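Local coordinates for Pgp2 (Campylobacter jejuni subsp. jejuni, PDB 6XJ6), which probably trims peptidoglycan as an LD-carboxypeptidase of the YkuD family and, through a peptidoglycan-binding pocket on its NTF2-like domain, directs helical cell shape, at residues A[73-78]-A[99-104]; A[174-179]-A[273-278]. All coordinates share one frame; numbering follows the deposited sequence.

Contact 1 (A[73-78]-A[99-104])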
ATOM      1  N   LYS A  73      16.191  -9.045  -4.727  1.00 17.00           N
ATOM      2  CA  LYS A  73      15.954  -7.904  -3.862  1.00 17.01           C
ATOM      3  C   LYS A  73      14.642  -8.061  -3.111  1.00 16.85           C
ATOM      4  O   LYS A  73      13.686  -8.667  -3.602  1.00 16.32           O
ATOM      5  CB  LYS A  73      15.933  -6.615  -4.681  1.00 17.15           C
ATOM      6  CG  LYS A  73      17.291  -6.267  -5.268  1.00 19.47           C
ATOM      7  CD  LYS A  73      17.207  -5.168  -6.302  1.00 22.69           C
ATOM      8  CE  LYS A  73      18.589  -4.862  -6.869  1.00 27.43           C
ATOM      9  NZ  LYS A  73      18.538  -3.891  -7.997  1.00 31.18           N
ATOM     10  N   THR A  74      14.610  -7.499  -1.895  1.00 15.48           N
ATOM     11  CA  THR A  74      13.348  -7.373  -1.175  1.00 15.22           C
ATOM     12  C   THR A  74      12.648  -6.085  -1.603  1.00 15.64           C
ATOM     13  O   THR A  74      13.268  -5.011  -1.577  1.00 16.86           O
ATOM     14  CB  THR A  74      13.597  -7.362   0.326  1.00 15.74           C
ATOM     15  OG1 THR A  74      14.052  -8.657   0.737  1.00 15.79           O
ATOM     16  CG2 THR A  74      12.325  -7.020   1.101  1.00 16.14           C
ATOM     17  N   PRO A  75      11.384  -6.149  -2.015  1.00 14.56           N
ATOM     18  CA  PRO A  75      10.702  -4.931  -2.466  1.00 15.35           C
ATOM     19  C   PRO A  75      10.474  -3.917  -1.356  1.00 14.00           C
ATOM     20  O   PRO A  75      10.188  -4.257  -0.202  1.00 15.17           O
ATOM     21  CB  PRO A  75       9.371  -5.435  -3.040  1.00 18.38           C
ATOM     22  CG  PRO A  75       9.218  -6.816  -2.601  1.00 16.55           C
ATOM     23  CD  PRO A  75      10.537  -7.348  -2.129  1.00 14.66           C
ATOM     24  N   VAL A  76      10.594  -2.657  -1.745  1.00 13.11           N
ATOM     25  CA  VAL A  76      10.320  -1.504  -0.901  1.00 13.79           C
ATOM     26  C   VAL A  76       8.949  -0.969  -1.285  1.00 13.52           C
ATOM     27  O   VAL A  76       8.642  -0.821  -2.475  1.00 15.45           O
ATOM     28  CB  VAL A  76      11.413  -0.443  -1.111  1.00 15.91           C
ATOM     29  CG1 VAL A  76      11.069   0.871  -0.434  1.00 16.84           C
ATOM     30  CG2 VAL A  76      12.752  -0.981  -0.624  1.00 17.05           C
ATOM     31  N   GLY A  77       8.112  -0.693  -0.290  1.00 13.73           N
ATOM     32  CA  GLY A  77       6.800  -0.146  -0.556  1.00 13.27           C
ATOM     33  C   GLY A  77       5.799  -0.606   0.482  1.00 11.98           C
ATOM     34  O   GLY A  77       6.165  -0.975   1.595  1.00 14.84           O
ATOM     35  N   PHE A  78       4.530  -0.575   0.078  1.00 13.11           N
ATOM     36  CA  PHE A  78       3.415  -0.918   0.951  1.00 13.25           C
ATOM     37  C   PHE A  78       2.603  -2.013   0.281  1.00 14.01           C
ATOM     38  O   PHE A  78       2.150  -1.845  -0.860  1.00 14.60           O
ATOM     39  CB  PHE A  78       2.546   0.311   1.239  1.00 16.14           C
ATOM     40  CG  PHE A  78       1.704   0.178   2.471  1.00 14.74           C
ATOM     41  CD1 PHE A  78       2.182   0.591   3.703  1.00 16.41           C
ATOM     42  CD2 PHE A  78       0.427  -0.347   2.398  1.00 15.82           C
ATOM     43  CE1 PHE A  78       1.400   0.481   4.837  1.00 17.33           C
ATOM     44  CE2 PHE A  78      -0.354  -0.461   3.531  1.00 17.50           C
ATOM     45  CZ  PHE A  78       0.140  -0.051   4.753  1.00 17.65           C
ATOM     46  N   THR A  99       3.423 -11.960   0.886  1.00 13.40           N
ATOM     47  CA  THR A  99       3.100 -10.571   0.600  1.00 13.53           C
ATOM     48  C   THR A  99       2.554 -10.469  -0.816  1.00 13.90           C
ATOM     49  O   THR A  99       2.706 -11.379  -1.635  1.00 15.36           O
ATOM     50  CB  THR A  99       4.313  -9.637   0.722  1.00 13.81           C
ATOM     51  OG1 THR A  99       5.114  -9.713  -0.470  1.00 13.52           O
ATOM     52  CG2 THR A  99       5.168  -9.945   1.949  1.00 15.67           C
ATOM     53  N   THR A 100       1.930  -9.327  -1.112  1.00 14.45           N
ATOM     54  CA  THR A 100       1.267  -9.116  -2.391  1.00 14.03           C
ATOM     55  C   THR A 100       2.186  -8.556  -3.480  1.00 14.32           C
ATOM     56  O   THR A 100       1.683  -8.049  -4.489  1.00 16.06           O
ATOM     57  CB  THR A 100       0.060  -8.202  -2.212  1.00 15.40           C
ATOM     58  OG1 THR A 100       0.467  -7.033  -1.495  1.00 15.23           O
ATOM     59  CG2 THR A 100      -1.030  -8.923  -1.441  1.00 16.47           C
ATOM     60  N   TYR A 101       3.502  -8.642  -3.319  1.00 12.50           N
ATOM     61  CA  TYR A 101       4.381  -8.220  -4.405  1.00 13.62           C
ATOM     62  C   TYR A 101       4.144  -9.100  -5.633  1.00 13.35           C
ATOM     63  O   TYR A 101       4.130 -10.335  -5.514  1.00 15.71           O
ATOM     64  CB  TYR A 101       5.866  -8.280  -4.037  1.00 14.64           C
ATOM     65  CG  TYR A 101       6.714  -7.861  -5.220  1.00 14.02           C
ATOM     66  CD1 TYR A 101       7.056  -6.532  -5.424  1.00 14.27           C
ATOM     67  CD2 TYR A 101       7.114  -8.786  -6.170  1.00 15.10           C
ATOM     68  CE1 TYR A 101       7.788  -6.138  -6.527  1.00 14.56           C
ATOM     69  CE2 TYR A 101       7.843  -8.398  -7.277  1.00 14.25           C
ATOM     70  CZ  TYR A 101       8.183  -7.073  -7.444  1.00 14.19           C
ATOM     71  OH  TYR A 101       8.907  -6.669  -8.540  1.00 16.40           O
ATOM     72  N   PRO A 102       3.996  -8.517  -6.830  1.00 14.94           N
ATOM     73  CA  PRO A 102       3.982  -7.094  -7.174  1.00 14.24           C
ATOM     74  C   PRO A 102       2.596  -6.495  -7.022  1.00 13.97           C
ATOM     75  O   PRO A 102       1.598  -7.120  -7.391  1.00 16.00           O
ATOM     76  CB  PRO A 102       4.400  -7.093  -8.650  1.00 16.49           C
ATOM     77  CG  PRO A 102       3.869  -8.370  -9.171  1.00 18.71           C
ATOM     78  CD  PRO A 102       3.968  -9.364  -8.037  1.00 17.31           C
ATOM     79  N   ASN A 103       2.535  -5.289  -6.467  1.00 13.94           N
ATOM     80  CA  ASN A 103       1.270  -4.584  -6.377  1.00 15.53           C
ATOM     81  C   ASN A 103       0.983  -3.881  -7.704  1.00 14.94           C
ATOM     82  O   ASN A 103       1.737  -3.990  -8.678  1.00 15.97           O
ATOM     83  CB  ASN A 103       1.251  -3.661  -5.156  1.00 15.80           C
ATOM     84  CG  ASN A 103       2.215  -2.490  -5.271  1.00 14.50           C
ATOM     85  OD1 ASN A 103       2.473  -1.979  -6.357  1.00 15.25           O
ATOM     86  ND2 ASN A 103       2.729  -2.039  -4.134  1.00 16.26           N
ATOM     87  N   LEU A 104      -0.139  -3.170  -7.757  1.00 15.43           N
ATOM     88  CA  LEU A 104      -0.554  -2.554  -9.014  1.00 15.70           C
ATOM     89  C   LEU A 104       0.486  -1.559  -9.517  1.00 16.76           C
ATOM     90  O   LEU A 104       0.763  -1.495 -10.719  1.00 18.08           O
ATOM     91  CB  LEU A 104      -1.905  -1.869  -8.838  1.00 17.75           C
ATOM     92  CG  LEU A 104      -2.425  -1.134 -10.071  1.00 20.88           C
ATOM     93  CD1 LEU A 104      -2.722  -2.097 -11.202  1.00 26.13           C
ATOM     94  CD2 LEU A 104      -3.656  -0.328  -9.692  1.00 24.50           C
TER

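Contact 2 (A[174-179]-A[273-278])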
ATOM      1  N   ALA A 174      -4.490  14.654   5.624  1.00 17.48           N
ATOM      2  CA  ALA A 174      -5.660  15.518   5.523  1.00 19.46           C
ATOM      3  C   ALA A 174      -5.788  16.125   4.132  1.00 18.44           C
ATOM      4  O   ALA A 174      -6.893  16.191   3.572  1.00 18.42           O
ATOM      5  CB  ALA A 174      -5.581  16.615   6.580  1.00 20.83           C
ATOM      6  N   SER A 175      -4.677  16.597   3.564  1.00 18.78           N
ATOM      7  CA  SER A 175      -4.746  17.176   2.229  1.00 19.70           C
ATOM      8  C   SER A 175      -5.116  16.121   1.194  1.00 18.90           C
ATOM      9  O   SER A 175      -5.898  16.390   0.274  1.00 21.56           O
ATOM     10  CB  SER A 175      -3.430  17.866   1.871  1.00 23.63           C
ATOM     11  OG  SER A 175      -2.395  16.929   1.633  1.00 26.31           O
ATOM     12  N   LEU A 176      -4.580  14.906   1.336  1.00 17.84           N
ATOM     13  CA  LEU A 176      -4.907  13.856   0.379  1.00 18.42           C
ATOM     14  C   LEU A 176      -6.373  13.456   0.468  1.00 18.79           C
ATOM     15  O   LEU A 176      -7.013  13.198  -0.557  1.00 20.47           O
ATOM     16  CB  LEU A 176      -4.000  12.643   0.587  1.00 19.79           C
ATOM     17  CG  LEU A 176      -2.574  12.769   0.047  1.00 21.14           C
ATOM     18  CD1 LEU A 176      -1.768  11.555   0.457  1.00 23.37           C
ATOM     19  CD2 LEU A 176      -2.553  12.927  -1.470  1.00 21.94           C
ATOM     20  N   LEU A 177      -6.927  13.395   1.679  1.00 18.27           N
ATOM     21  CA  LEU A 177      -8.343  13.066   1.812  1.00 18.19           C
ATOM     22  C   LEU A 177      -9.218  14.137   1.179  1.00 17.84           C
ATOM     23  O   LEU A 177     -10.217  13.824   0.520  1.00 19.18           O
ATOM     24  CB  LEU A 177      -8.702  12.868   3.281  1.00 20.75           C
ATOM     25  CG  LEU A 177      -8.262  11.524   3.853  1.00 22.49           C
ATOM     26  CD1 LEU A 177      -8.277  11.531   5.361  1.00 22.23           C
ATOM     27  CD2 LEU A 177      -9.175  10.428   3.328  1.00 28.67           C
ATOM     28  N   ALA A 178      -8.862  15.408   1.366  1.00 18.29           N
ATOM     29  CA  ALA A 178      -9.603  16.472   0.703  1.00 16.96           C
ATOM     30  C   ALA A 178      -9.491  16.349  -0.812  1.00 17.71           C
ATOM     31  O   ALA A 178     -10.481  16.533  -1.531  1.00 19.78           O
ATOM     32  CB  ALA A 178      -9.101  17.828   1.183  1.00 20.20           C
ATOM     33  N   ASP A 179      -8.294  16.027  -1.317  1.00 19.11           N
ATOM     34  CA  ASP A 179      -8.128  15.818  -2.753  1.00 19.09           C
ATOM     35  C   ASP A 179      -8.943  14.625  -3.234  1.00 18.81           C
ATOM     36  O   ASP A 179      -9.565  14.675  -4.303  1.00 19.99           O
ATOM     37  CB  ASP A 179      -6.654  15.593  -3.084  1.00 20.51           C
ATOM     38  CG  ASP A 179      -5.825  16.856  -2.999  1.00 22.28           C
ATOM     39  OD1 ASP A 179      -6.400  17.966  -2.998  1.00 25.92           O
ATOM     40  OD2 ASP A 179      -4.578  16.730  -2.953  1.00 22.47           O
ATOM     41  N   VAL A 273      -0.406   7.148  -5.068  1.00 14.48           N
ATOM     42  CA  VAL A 273      -0.317   8.573  -5.346  1.00 15.48           C
ATOM     43  C   VAL A 273       0.990   9.143  -4.817  1.00 15.69           C
ATOM     44  O   VAL A 273       1.635   8.583  -3.932  1.00 16.52           O
ATOM     45  CB  VAL A 273      -1.513   9.358  -4.744  1.00 16.50           C
ATOM     46  CG1 VAL A 273      -2.841   8.717  -5.131  1.00 16.28           C
ATOM     47  CG2 VAL A 273      -1.400   9.470  -3.219  1.00 16.79           C
ATOM     48  N   LYS A 274       1.373  10.282  -5.378  1.00 17.47           N
ATOM     49  CA  LYS A 274       2.374  11.143  -4.777  1.00 17.64           C
ATOM     50  C   LYS A 274       1.733  12.489  -4.468  1.00 17.30           C
ATOM     51  O   LYS A 274       0.654  12.815  -4.969  1.00 19.29           O
ATOM     52  CB  LYS A 274       3.581  11.340  -5.702  1.00 18.80           C
ATOM     53  CG  LYS A 274       3.261  12.063  -6.991  1.00 19.22           C
ATOM     54  CD  LYS A 274       4.485  12.212  -7.869  1.00 24.18           C
ATOM     55  CE  LYS A 274       4.105  12.803  -9.203  1.00 32.67           C
ATOM     56  NZ  LYS A 274       5.251  12.851 -10.153  1.00 39.10           N
ATOM     57  N   ILE A 275       2.402  13.262  -3.620  1.00 18.46           N
ATOM     58  CA  ILE A 275       2.039  14.651  -3.373  1.00 18.86           C
ATOM     59  C   ILE A 275       3.024  15.512  -4.146  1.00 20.52           C
ATOM     60  O   ILE A 275       4.238  15.433  -3.918  1.00 23.07           O
ATOM     61  CB  ILE A 275       2.067  14.987  -1.875  1.00 20.49           C
ATOM     62  CG1 ILE A 275       1.047  14.140  -1.117  1.00 20.89           C
ATOM     63  CG2 ILE A 275       1.767  16.450  -1.680  1.00 21.60           C
ATOM     64  CD1 ILE A 275       1.129  14.291   0.384  1.00 25.07           C
ATOM     65  N   ASP A 276       2.512  16.337  -5.056  1.00 22.72           N
ATOM     66  CA  ASP A 276       3.391  17.105  -5.923  1.00 25.56           C
ATOM     67  C   ASP A 276       3.946  18.323  -5.181  1.00 29.17           C
ATOM     68  O   ASP A 276       3.646  18.565  -4.007  1.00 27.53           O
ATOM     69  CB  ASP A 276       2.690  17.445  -7.240  1.00 27.22           C
ATOM     70  CG  ASP A 276       1.625  18.528  -7.102  1.00 29.27           C
ATOM     71  OD1 ASP A 276       1.463  19.123  -6.015  1.00 29.44           O
ATOM     72  OD2 ASP A 276       0.938  18.783  -8.115  1.00 32.36           O
ATOM     73  N   SER A 277       4.785  19.092  -5.877  1.00 32.61           N
ATOM     74  CA  SER A 277       5.461  20.222  -5.252  1.00 37.18           C
ATOM     75  C   SER A 277       4.487  21.284  -4.762  1.00 38.74           C
ATOM     76  O   SER A 277       4.855  22.095  -3.905  1.00 40.49           O
ATOM     77  CB  SER A 277       6.454  20.845  -6.234  1.00 39.51           C
ATOM     78  OG  SER A 277       5.787  21.382  -7.363  1.00 42.77           O
ATOM     79  N   LYS A 278       3.267  21.310  -5.290  1.00 38.53           N
ATOM     80  CA  LYS A 278       2.247  22.249  -4.849  1.00 39.73           C
ATOM     81  C   LYS A 278       1.312  21.641  -3.812  1.00 36.22           C
ATOM     82  O   LYS A 278       0.294  22.252  -3.473  1.00 39.24           O
ATOM     83  CB  LYS A 278       1.461  22.774  -6.052  1.00 44.85           C
ATOM     84  CG  LYS A 278       2.349  23.286  -7.190  1.00 49.54           C
ATOM     85  CD  LYS A 278       3.347  24.342  -6.712  1.00 53.44           C
ATOM     86  CE  LYS A 278       4.357  24.693  -7.793  1.00 56.38           C
ATOM     87  NZ  LYS A 278       5.473  25.516  -7.251  1.00 58.24           N
TER

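Contact 1 (A[73-78]-A[99-104])
P75 lays the CB-CG edge of its pyrrolidine ring against the CD1 corner of the Y101 ring, with P75 CB 3.5 Å from Y101 CD1 and also near Y101 CE1, and P75 CG 3.6 Å from Y101 CD1 and near Y101 CG. The two side chains cross at a slant. Y101 CG stands anti to the backbone N (chi1 179°), which carries the ring out to P75 while leaving one face against P102. P102 supports the ring from within its own loop, on the opposite side of the ring plane from P75 CB: the peptide bond before P102 is cis, and P102 CB sits 3.8 Å above the plane of the Y101 ring, over its centre, as is common where an aromatic residue precedes a cis-proline. A proline suits this buried place because it offers a rigid, compact apolar surface and has no N-H to satisfy. The tyrosine adds a polar end to its apolar ring, and its OH is hydrogen-bonded to the backbone O of T112.

Both segments belong to the L,D-transpeptidase (YkuD) catalytic domain, where 73-78 leads into the edge strand 77-80 of a mixed sheet and 99-104 is the loop running from strand 97-98 to helix 104-108. Further along, N103 ND2 donates a weak, bent hydrogen bond to F78 O (3.3 Å, 138° at the hydrogen). With chi1 at 68°, N103 CG lies between the backbone N and the carbonyl carbon, a placing that lets OD1 turn back to accept from D106 N. Asparagine suits this N-cap because its oxygen caps the helix while its nitrogen remains a donor, used for F78 O and for Y241 OH. F78 presents only its backbone to N103; its ring meets that of F157.

Contact 2 (A[174-179]-A[273-278])
L176 and I275 make the larger of the two apolar contacts here, and V273 makes the other. The fork of L176 lies across the outer arm of I275: L176 CD2 is 3.8 Å from I275 CG1, while L176 CD1 and I275 CD1 are 4.0 Å apart. The isoleucine presents its long branch because CG1 is anti to the carbonyl carbon (chi1 -62°) and chi2 is extended, carrying CD1 out to the leucine. V273 approaches differently. Its CG2 and L176 CD2 reach toward each other, tip to tip, at 4.0 Å, so CD2 is the one methyl of the leucine that touches both strand residues. Beta-branched valine and isoleucine suit an extended strand, and leucine, unbranched at CB, suits a helix and spreads two methyls over them.

This is a helix packed on a curved antiparallel sheet, the arrangement of the NTF2-like fold, with helix 170-188 lying on strand 263-275. V273 and I275, two apart on the strand, face the helix, whereas K274 between them points away and its NZ forms salt bridges with D200 and E203. Y250 of the adjoining strand and M281 of strand 281-283 also touch L176, widening the apolar patch around the leucine.

Polar interactions run along each segment or to its neighbours. On the helix, A178 N is bonded to A174 O at 3.1 Å and D179 N to S175 O at 2.9 Å, and D179 OD2 accepts from M281 N, a further tie between the helix and the sheet. Where the strand ends, D276 OD1 accepts from K280 N and, weakly, from K278 N (2.9 Å, 128° at the hydrogen); a short aspartate is well placed to gather backbone N-H groups in such a turn.

In the fold
Contact 1 lies in the catalytic domain and contact 2 in the NTF2-like domain; their centres are 23 Å apart and their nearest atoms about 9 Å, so they do not touch. They follow in series along the chain, 73-78 with 99-104 closing before 174-179 opens. Contact 1 is the one near the predicted active site: the side chain of P75 is about 8 Å from that of the predicted nucleophile C136 and about 11 Å from that of H119. Contact 2 lies away from these residues. Strand 263-275 nevertheless connects the regions, since its Y272, next to V273 of contact 2, touches N103 and L104 of contact 1.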